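Mitochondrial RNA-binding protein 1 (Trypanosoma brucei, PDB 2GIA) probably binds guide RNA together with its partner mitochondrial RNA-binding protein 2 and acts as an RNA matchmaker in mitochondrial RNA editing. Local coordinates at residues P11-H16 against V125-H130; L74-G79 against E83-H88; Q104-H109 against V133-F138. All blocks are in the same frame, centred on the assembly; numbering follows the deposited sequence.

Interaction 1: P11-H16 against V125-H130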
# COMPACT_ATOMS: atom_id res chain seq x y z
N PRO B 11 13.41 1.11 10.35
CA PRO B 11 12.71 2.18 9.66
C PRO B 11 12.22 3.08 10.80
O PRO B 11 11.78 2.56 11.84
CB PRO B 11 11.52 1.46 9.02
CG PRO B 11 12.01 0.06 8.78
CD PRO B 11 12.84 -0.22 10.05
N LYS B 12 12.30 4.40 10.62
CA LYS B 12 11.86 5.32 11.67
C LYS B 12 11.70 6.72 11.15
O LYS B 12 12.14 7.02 10.04
CB LYS B 12 12.95 5.42 12.75
CG LYS B 12 14.29 6.02 12.18
CD LYS B 12 15.31 6.39 13.31
CE LYS B 12 16.59 7.04 12.73
NZ LYS B 12 17.56 7.51 13.80
N PHE B 13 11.03 7.58 11.94
CA PHE B 13 11.01 9.01 11.64
C PHE B 13 11.23 9.72 12.98
O PHE B 13 10.98 9.15 14.06
CB PHE B 13 9.71 9.49 10.95
CG PHE B 13 8.49 9.54 11.83
CD1 PHE B 13 7.60 8.45 11.89
CD2 PHE B 13 8.19 10.69 12.55
CE1 PHE B 13 6.41 8.51 12.66
CE2 PHE B 13 7.02 10.78 13.34
CZ PHE B 13 6.11 9.68 13.39
N GLU B 14 11.70 10.97 12.92
CA GLU B 14 11.95 11.73 14.13
C GLU B 14 11.41 13.13 13.99
O GLU B 14 11.37 13.69 12.89
CB GLU B 14 13.46 11.79 14.39
CG GLU B 14 14.09 10.42 14.60
CD GLU B 14 15.62 10.50 14.77
OE1 GLU B 14 16.22 9.50 15.17
OE2 GLU B 14 16.20 11.58 14.51
N ILE B 15 10.98 13.69 15.11
CA ILE B 15 10.51 15.07 15.16
C ILE B 15 11.49 15.78 16.11
O ILE B 15 11.54 15.47 17.30
CB ILE B 15 9.12 15.15 15.77
CG1 ILE B 15 8.15 14.35 14.86
CG2 ILE B 15 8.65 16.60 15.88
CD1 ILE B 15 6.72 14.30 15.39
N HIS B 16 12.27 16.70 15.57
CA HIS B 16 13.24 17.47 16.35
C HIS B 16 12.55 18.79 16.66
O HIS B 16 12.37 19.64 15.80
CB HIS B 16 14.53 17.68 15.55
CG HIS B 16 15.30 16.42 15.31
ND1 HIS B 16 16.55 16.19 15.83
CD2 HIS B 16 14.98 15.30 14.61
CE1 HIS B 16 16.97 14.99 15.46
NE2 HIS B 16 16.04 14.43 14.72
N VAL B 125 2.46 13.51 23.91
CA VAL B 125 3.14 13.94 22.67
C VAL B 125 2.05 13.98 21.59
O VAL B 125 1.14 13.13 21.57
CB VAL B 125 4.32 13.01 22.29
CG1 VAL B 125 3.82 11.60 22.02
CG2 VAL B 125 5.05 13.59 21.05
N LYS B 126 2.13 14.97 20.70
CA LYS B 126 1.11 15.15 19.66
C LYS B 126 1.79 15.09 18.31
O LYS B 126 2.94 15.44 18.21
CB LYS B 126 0.43 16.52 19.82
CG LYS B 126 -0.47 16.65 21.10
CD LYS B 126 -1.14 18.01 21.10
CE LYS B 126 -1.93 18.30 22.35
NZ LYS B 126 -2.76 17.14 22.68
N PHE B 127 1.07 14.63 17.29
CA PHE B 127 1.59 14.55 15.91
C PHE B 127 0.51 15.30 15.16
O PHE B 127 -0.51 14.71 14.77
CB PHE B 127 1.62 13.09 15.47
CG PHE B 127 2.56 12.22 16.33
CD1 PHE B 127 3.90 12.08 15.98
CD2 PHE B 127 2.08 11.59 17.48
CE1 PHE B 127 4.77 11.28 16.77
CE2 PHE B 127 2.94 10.78 18.28
CZ PHE B 127 4.27 10.64 17.93
N ASP B 128 0.76 16.58 14.92
CA ASP B 128 -0.24 17.43 14.26
C ASP B 128 0.16 17.88 12.86
O ASP B 128 1.33 17.90 12.52
CB ASP B 128 -0.50 18.68 15.14
CG ASP B 128 -1.28 18.34 16.42
OD1 ASP B 128 -1.84 17.23 16.50
OD2 ASP B 128 -1.35 19.20 17.33
N ASN B 129 -0.84 18.25 12.07
CA ASN B 129 -0.58 18.73 10.72
C ASN B 129 0.28 17.77 9.89
O ASN B 129 -0.03 16.58 9.81
CB ASN B 129 0.04 20.12 10.82
CG ASN B 129 -0.81 21.02 11.68
OD1 ASN B 129 -2.03 21.10 11.48
ND2 ASN B 129 -0.21 21.66 12.65
N HIS B 130 1.34 18.26 9.25
CA HIS B 130 2.13 17.35 8.40
C HIS B 130 2.75 16.20 9.19
O HIS B 130 3.05 15.15 8.61
CB HIS B 130 3.20 18.12 7.59
CG HIS B 130 4.22 18.79 8.46
ND1 HIS B 130 5.43 18.22 8.76
CD2 HIS B 130 4.20 19.99 9.10
CE1 HIS B 130 6.12 19.03 9.55
NE2 HIS B 130 5.39 20.11 9.77

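Interaction 2: L74-G79 against E83-H88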
# COMPACT_ATOMS: atom_id res chain seq x y z
N LEU B 74 -0.11 -2.05 17.08
CA LEU B 74 0.15 -1.37 15.80
C LEU B 74 -1.14 -1.38 14.96
O LEU B 74 -1.55 -0.36 14.37
CB LEU B 74 1.31 -2.06 15.06
CG LEU B 74 1.53 -1.65 13.60
CD1 LEU B 74 1.88 -0.11 13.46
CD2 LEU B 74 2.71 -2.49 13.06
N ALA B 75 -1.80 -2.52 14.91
CA ALA B 75 -3.05 -2.60 14.16
C ALA B 75 -4.11 -1.65 14.76
O ALA B 75 -4.85 -1.00 14.02
CB ALA B 75 -3.55 -4.08 14.16
N TYR B 76 -4.19 -1.57 16.09
CA TYR B 76 -5.14 -0.67 16.72
C TYR B 76 -4.83 0.76 16.38
O TYR B 76 -5.76 1.54 16.15
CB TYR B 76 -5.16 -0.83 18.27
CG TYR B 76 -6.24 -1.79 18.73
CD1 TYR B 76 -7.57 -1.45 18.57
CD2 TYR B 76 -5.93 -3.03 19.26
CE1 TYR B 76 -8.59 -2.32 18.92
CE2 TYR B 76 -6.96 -3.93 19.61
CZ TYR B 76 -8.28 -3.55 19.44
OH TYR B 76 -9.30 -4.38 19.80
N LEU B 77 -3.55 1.13 16.33
CA LEU B 77 -3.22 2.52 16.01
C LEU B 77 -3.66 2.84 14.59
O LEU B 77 -4.14 3.93 14.31
CB LEU B 77 -1.70 2.78 16.16
CG LEU B 77 -1.06 2.57 17.54
CD1 LEU B 77 0.24 3.39 17.64
CD2 LEU B 77 -2.02 2.90 18.68
N VAL B 78 -3.50 1.88 13.67
CA VAL B 78 -3.94 2.14 12.30
C VAL B 78 -5.48 2.28 12.33
O VAL B 78 -6.04 3.17 11.66
CB VAL B 78 -3.50 1.00 11.35
CG1 VAL B 78 -4.15 1.19 9.96
CG2 VAL B 78 -1.96 1.09 11.21
N GLY B 79 -6.15 1.44 13.10
CA GLY B 79 -7.59 1.54 13.23
C GLY B 79 -8.04 2.92 13.75
O GLY B 79 -9.12 3.42 13.36
N GLU B 83 -10.24 5.72 11.79
CA GLU B 83 -11.47 6.05 12.50
C GLU B 83 -12.40 4.85 12.71
O GLU B 83 -13.61 4.99 12.71
CB GLU B 83 -12.20 7.20 11.76
CG GLU B 83 -11.28 8.39 11.56
CD GLU B 83 -11.89 9.57 10.82
OE1 GLU B 83 -11.16 10.55 10.63
OE2 GLU B 83 -13.08 9.52 10.42
N ARG B 84 -11.82 3.66 12.88
CA ARG B 84 -12.64 2.48 13.15
C ARG B 84 -12.81 2.35 14.66
O ARG B 84 -13.67 1.62 15.14
CB ARG B 84 -11.99 1.24 12.57
CG ARG B 84 -12.04 1.22 11.05
CD ARG B 84 -11.54 -0.11 10.55
NE ARG B 84 -11.47 -0.22 9.09
CZ ARG B 84 -11.24 -1.36 8.44
NH1 ARG B 84 -11.07 -2.50 9.12
NH2 ARG B 84 -11.18 -1.38 7.11
N VAL B 85 -11.94 3.03 15.40
CA VAL B 85 -12.05 3.08 16.85
C VAL B 85 -11.61 4.48 17.24
O VAL B 85 -10.70 5.05 16.64
CB VAL B 85 -11.21 2.05 17.57
CG1 VAL B 85 -11.87 0.69 17.42
CG2 VAL B 85 -9.82 2.05 17.04
N PRO B 86 -12.25 5.05 18.26
CA PRO B 86 -11.85 6.41 18.62
C PRO B 86 -10.63 6.55 19.51
O PRO B 86 -9.98 7.60 19.49
CB PRO B 86 -13.11 6.98 19.27
CG PRO B 86 -13.66 5.76 20.00
CD PRO B 86 -13.50 4.65 18.95
N ARG B 87 -10.30 5.50 20.25
CA ARG B 87 -9.19 5.57 21.17
C ARG B 87 -8.69 4.18 21.43
O ARG B 87 -9.46 3.23 21.48
CB ARG B 87 -9.66 6.18 22.52
CG ARG B 87 -8.58 6.30 23.68
CD ARG B 87 -9.17 6.82 25.09
NE ARG B 87 -9.60 5.74 26.03
CZ ARG B 87 -10.24 5.93 27.19
NH1 ARG B 87 -10.54 7.17 27.61
NH2 ARG B 87 -10.61 4.88 27.93
N HIS B 88 -7.38 4.04 21.61
CA HIS B 88 -6.88 2.73 21.98
C HIS B 88 -6.07 2.92 23.27
O HIS B 88 -5.16 3.76 23.31
CB HIS B 88 -5.98 2.14 20.89
CG HIS B 88 -5.32 0.85 21.30
ND1 HIS B 88 -6.04 -0.20 21.83
CD2 HIS B 88 -4.04 0.43 21.24
CE1 HIS B 88 -5.23 -1.21 22.08
NE2 HIS B 88 -4.00 -0.86 21.73

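Interaction 3: Q104-H109 against V133-F138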
# COMPACT_ATOMS: atom_id res chain seq x y z
N GLN B 104 -6.58 18.26 15.10
CA GLN B 104 -5.32 18.64 14.43
C GLN B 104 -4.38 17.47 14.06
O GLN B 104 -3.46 17.64 13.23
CB GLN B 104 -4.55 19.61 15.31
CG GLN B 104 -5.29 20.91 15.61
CD GLN B 104 -5.53 21.74 14.36
OE1 GLN B 104 -4.59 22.00 13.60
NE2 GLN B 104 -6.78 22.15 14.15
N GLY B 105 -4.61 16.30 14.65
CA GLY B 105 -3.73 15.18 14.37
C GLY B 105 -3.95 14.02 15.31
O GLY B 105 -5.07 13.48 15.38
N TYR B 106 -2.89 13.62 16.03
CA TYR B 106 -3.00 12.48 16.96
C TYR B 106 -2.34 12.83 18.28
O TYR B 106 -1.42 13.65 18.32
CB TYR B 106 -2.34 11.22 16.35
CG TYR B 106 -3.06 10.78 15.08
CD1 TYR B 106 -4.19 9.94 15.15
CD2 TYR B 106 -2.64 11.23 13.85
CE1 TYR B 106 -4.89 9.57 13.98
CE2 TYR B 106 -3.34 10.85 12.65
CZ TYR B 106 -4.45 10.03 12.74
OH TYR B 106 -5.11 9.65 11.59
N HIS B 107 -2.82 12.20 19.35
CA HIS B 107 -2.30 12.51 20.69
C HIS B 107 -2.03 11.18 21.37
O HIS B 107 -2.92 10.32 21.45
CB HIS B 107 -3.40 13.29 21.44
CG HIS B 107 -2.99 13.79 22.79
ND1 HIS B 107 -3.90 14.29 23.70
CD2 HIS B 107 -1.77 13.90 23.37
CE1 HIS B 107 -3.26 14.70 24.79
NE2 HIS B 107 -1.97 14.48 24.61
N LEU B 108 -0.80 10.99 21.85
CA LEU B 108 -0.42 9.74 22.55
C LEU B 108 -0.08 10.27 23.96
O LEU B 108 0.71 11.19 24.10
CB LEU B 108 0.83 9.10 21.89
CG LEU B 108 1.44 7.91 22.66
CD1 LEU B 108 0.48 6.71 22.65
CD2 LEU B 108 2.81 7.56 22.04
N HIS B 109 -0.69 9.70 25.00
CA HIS B 109 -0.48 10.27 26.34
C HIS B 109 -0.82 9.30 27.47
O HIS B 109 -1.64 8.39 27.29
CB HIS B 109 -1.31 11.56 26.47
CG HIS B 109 -2.79 11.35 26.28
ND1 HIS B 109 -3.64 11.06 27.34
CD2 HIS B 109 -3.56 11.32 25.17
CE1 HIS B 109 -4.87 10.86 26.88
NE2 HIS B 109 -4.85 11.00 25.56
N VAL B 133 0.33 13.40 9.15
CA VAL B 133 0.43 12.64 7.88
C VAL B 133 1.65 11.69 7.93
O VAL B 133 1.58 10.52 7.54
CB VAL B 133 0.59 13.61 6.71
CG1 VAL B 133 0.85 12.82 5.37
CG2 VAL B 133 -0.69 14.48 6.63
N THR B 134 2.76 12.20 8.44
CA THR B 134 3.99 11.40 8.58
C THR B 134 3.69 10.14 9.45
O THR B 134 4.04 9.00 9.08
CB THR B 134 5.08 12.27 9.27
OG1 THR B 134 5.43 13.36 8.39
CG2 THR B 134 6.31 11.44 9.58
N LEU B 135 3.00 10.34 10.55
CA LEU B 135 2.66 9.24 11.46
C LEU B 135 1.71 8.24 10.80
O LEU B 135 1.92 7.04 10.89
CB LEU B 135 2.00 9.80 12.75
CG LEU B 135 1.56 8.68 13.71
CD1 LEU B 135 2.80 7.96 14.28
CD2 LEU B 135 0.77 9.27 14.83
N GLU B 136 0.64 8.72 10.17
CA GLU B 136 -0.28 7.82 9.47
C GLU B 136 0.47 6.96 8.44
O GLU B 136 0.28 5.73 8.38
CB GLU B 136 -1.37 8.63 8.72
CG GLU B 136 -2.41 9.31 9.65
CD GLU B 136 -3.28 10.36 8.95
OE1 GLU B 136 -4.31 10.74 9.53
OE2 GLU B 136 -2.93 10.81 7.82
N HIS B 137 1.30 7.59 7.59
CA HIS B 137 2.02 6.82 6.57
C HIS B 137 2.96 5.78 7.19
O HIS B 137 3.07 4.65 6.70
CB HIS B 137 2.80 7.75 5.65
CG HIS B 137 1.93 8.38 4.59
ND1 HIS B 137 2.00 8.02 3.26
CD2 HIS B 137 0.93 9.29 4.69
CE1 HIS B 137 1.06 8.67 2.59
NE2 HIS B 137 0.40 9.44 3.43
N PHE B 138 3.64 6.18 8.28
CA PHE B 138 4.57 5.27 8.94
C PHE B 138 3.83 4.07 9.52
O PHE B 138 4.28 2.94 9.39
CB PHE B 138 5.32 6.01 10.10
CG PHE B 138 6.42 5.18 10.72
CD1 PHE B 138 6.14 4.29 11.77
CD2 PHE B 138 7.70 5.21 10.18
CE1 PHE B 138 7.15 3.42 12.29
CE2 PHE B 138 8.72 4.35 10.68
CZ PHE B 138 8.44 3.44 11.75

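Interaction 1: P11-H16 against V125-H130
F13 is the first residue of P11-H16 to meet V125-H130. The far end of the F13 ring reaches the CD1-CE1 flank of the F127 ring, with F13 CZ 4.0 Å from F127 CE1. The neighbouring atom F13 CE2 is almost as close to the same carbon. The two rings approach at a slant and form no regular stack. CG of F13 sits between the backbone N and the carbonyl carbon (chi1 73°), which brings the ring to the F127 side. The ring also meets F138 edge to face, and it touches T134 and L135 of helix 130-145.

E14 takes the next place and lies on the other side of the strand. Its carboxylate receives K12 NZ in a salt bridge, with K12 NZ 2.8 Å from E14 OE1. The lysine comes from above the carboxylate plane. R29 is a second basic partner of the same oxygen. The strand runs along the edge of its own sheet within this chain, while F127 belongs to the second antiparallel sheet. The contact is therefore between sheets, in the two-sheet layout known from Whirly-type folds.

I15 turns back toward F127. I15 CD1 lies 3.6 Å from F127 CD1, and it also reaches F127 CE1. The CD1-CE1 flank of the F127 ring thus meets both F13 and I15. The extended isoleucine chain (chi2 178°) carries CD1 out to this ring, and I15 further touches F131. H16 bonds within the strand: its NE2 donates to E14 OE2 at 2.9 Å, on the anti side and somewhat out of the carboxylate plane.

Interaction 2: L74-G79 against E83-H88
The carbonyl oxygen of G79 receives R84 N in a hydrogen bond of 2.8 Å between G79 O and R84 N. The N-H...O angle is 159°, so the bond is fairly straight. E83 N is also near this oxygen, but its angle is poor. E83 has positive phi and closes the end of helix 71-81 as a Schellman motif. The chain then turns back along the helix toward strand 87-91.

V85 follows the turn and packs back on the helix end. Its CG2 packs 3.8 Å from G79 C and also lies at the edge of the Y76 ring.

Y76 and H88 form an offset stack, with centroids 4.2 Å apart and planes at 10°. Y76 CB sits over the centre of the imidazole, in a CH-pi contact 3.4 Å from the H88 ring centroid. The phenol ring is shifted so that H88 ND1 lies over its rim. CG of H88 is anti to the backbone N (chi1 174°), which carries the imidazole against Y76 and L77. L77 CD2 meets the edge of the imidazole, 4.1 Å from H88 CD2. A hydrogen bond from H88 NE2 to D73 helps to fix the rotation of the ring. The hydroxyl of Y76 bonds to D169 of the chain of mitochondrial RNA-binding protein 2.

L77 also packs on L37 of strand 36-43 and on L139 of helix 130-145. H88 is backbone-bonded to F99 in the next strand, so the contact ties helix 71-81 to strand 87-91, an outermost strand of the five-stranded sheet within this chain.

Interaction 3: Q104-H109 against V133-F138
Strand 105-109 faces helix 130-145 here, with Y106 CA and L135 CA 8.5 Å apart as the nearest pair of CA atoms. Y106 carries all of the contact from the strand side. Its CG lies beside the backbone N, anti to the carbonyl carbon (chi1 -63°), and the ring extends toward the helix.

L135 packs at the base of the tyrosine. One methyl does the touching: L135 CD2 is 4.0 Å from Y106 CB and nearly as close to the first ring atoms. This methyl approaches obliquely, and the same leucine also packs on F127 and F99. It therefore sits in the apolar interior between the sheets.

E136 meets the other end of the tyrosine. The hydroxyl donates a very short hydrogen bond, with Y106 OH 2.5 Å from E136 OE1; the exact length should be read with caution. OE1 lies at the edge of the ring, in its plane. The carboxylate is turned 71° against the ring. The glutamate chain is extended beyond CG and crosses the tyrosine at about a right angle. E136 CG comes 3.5 Å from Y106 CE2, so the aliphatic part packs as well.

OE1 has a second partner, R112 of the chain of mitochondrial RNA-binding protein 2, in a salt bridge. That positive charge probably helps to keep E136 ionised. K101 makes a weak hydrogen bond to the tyrosine hydroxyl. F99 lies nearly parallel to the Y106 ring, and C81 of helix 71-81 touches both Y106 and E136.

Packing of a helix on a sheet, with E136 reaching a residue of the partner chain at the subunit boundary, fits the Whirly-like architecture of the MRP1/MRP2 assembly.

How the interactions relate
Interactions 1 and 3 are neighbours, with centres about 7 Å apart. They alternate along the chain and share the five-stranded sheet, where strands 105-109 and 121-128 lie side by side. F127 N probably bonds to Y106 O, which joins the two contacts through the sheet, and helix 130-145 follows strand 121-128 after one residue. Interaction 2 is nested between the two segments of interaction 1 and closes before interaction 3 opens. Its centre lies about 18 Å from that of interaction 1 and about 11 Å from that of interaction 3. It reaches the same sheet at strand 87-91. Together they link both sheets and two helices, beside the chain of mitochondrial RNA-binding protein 2.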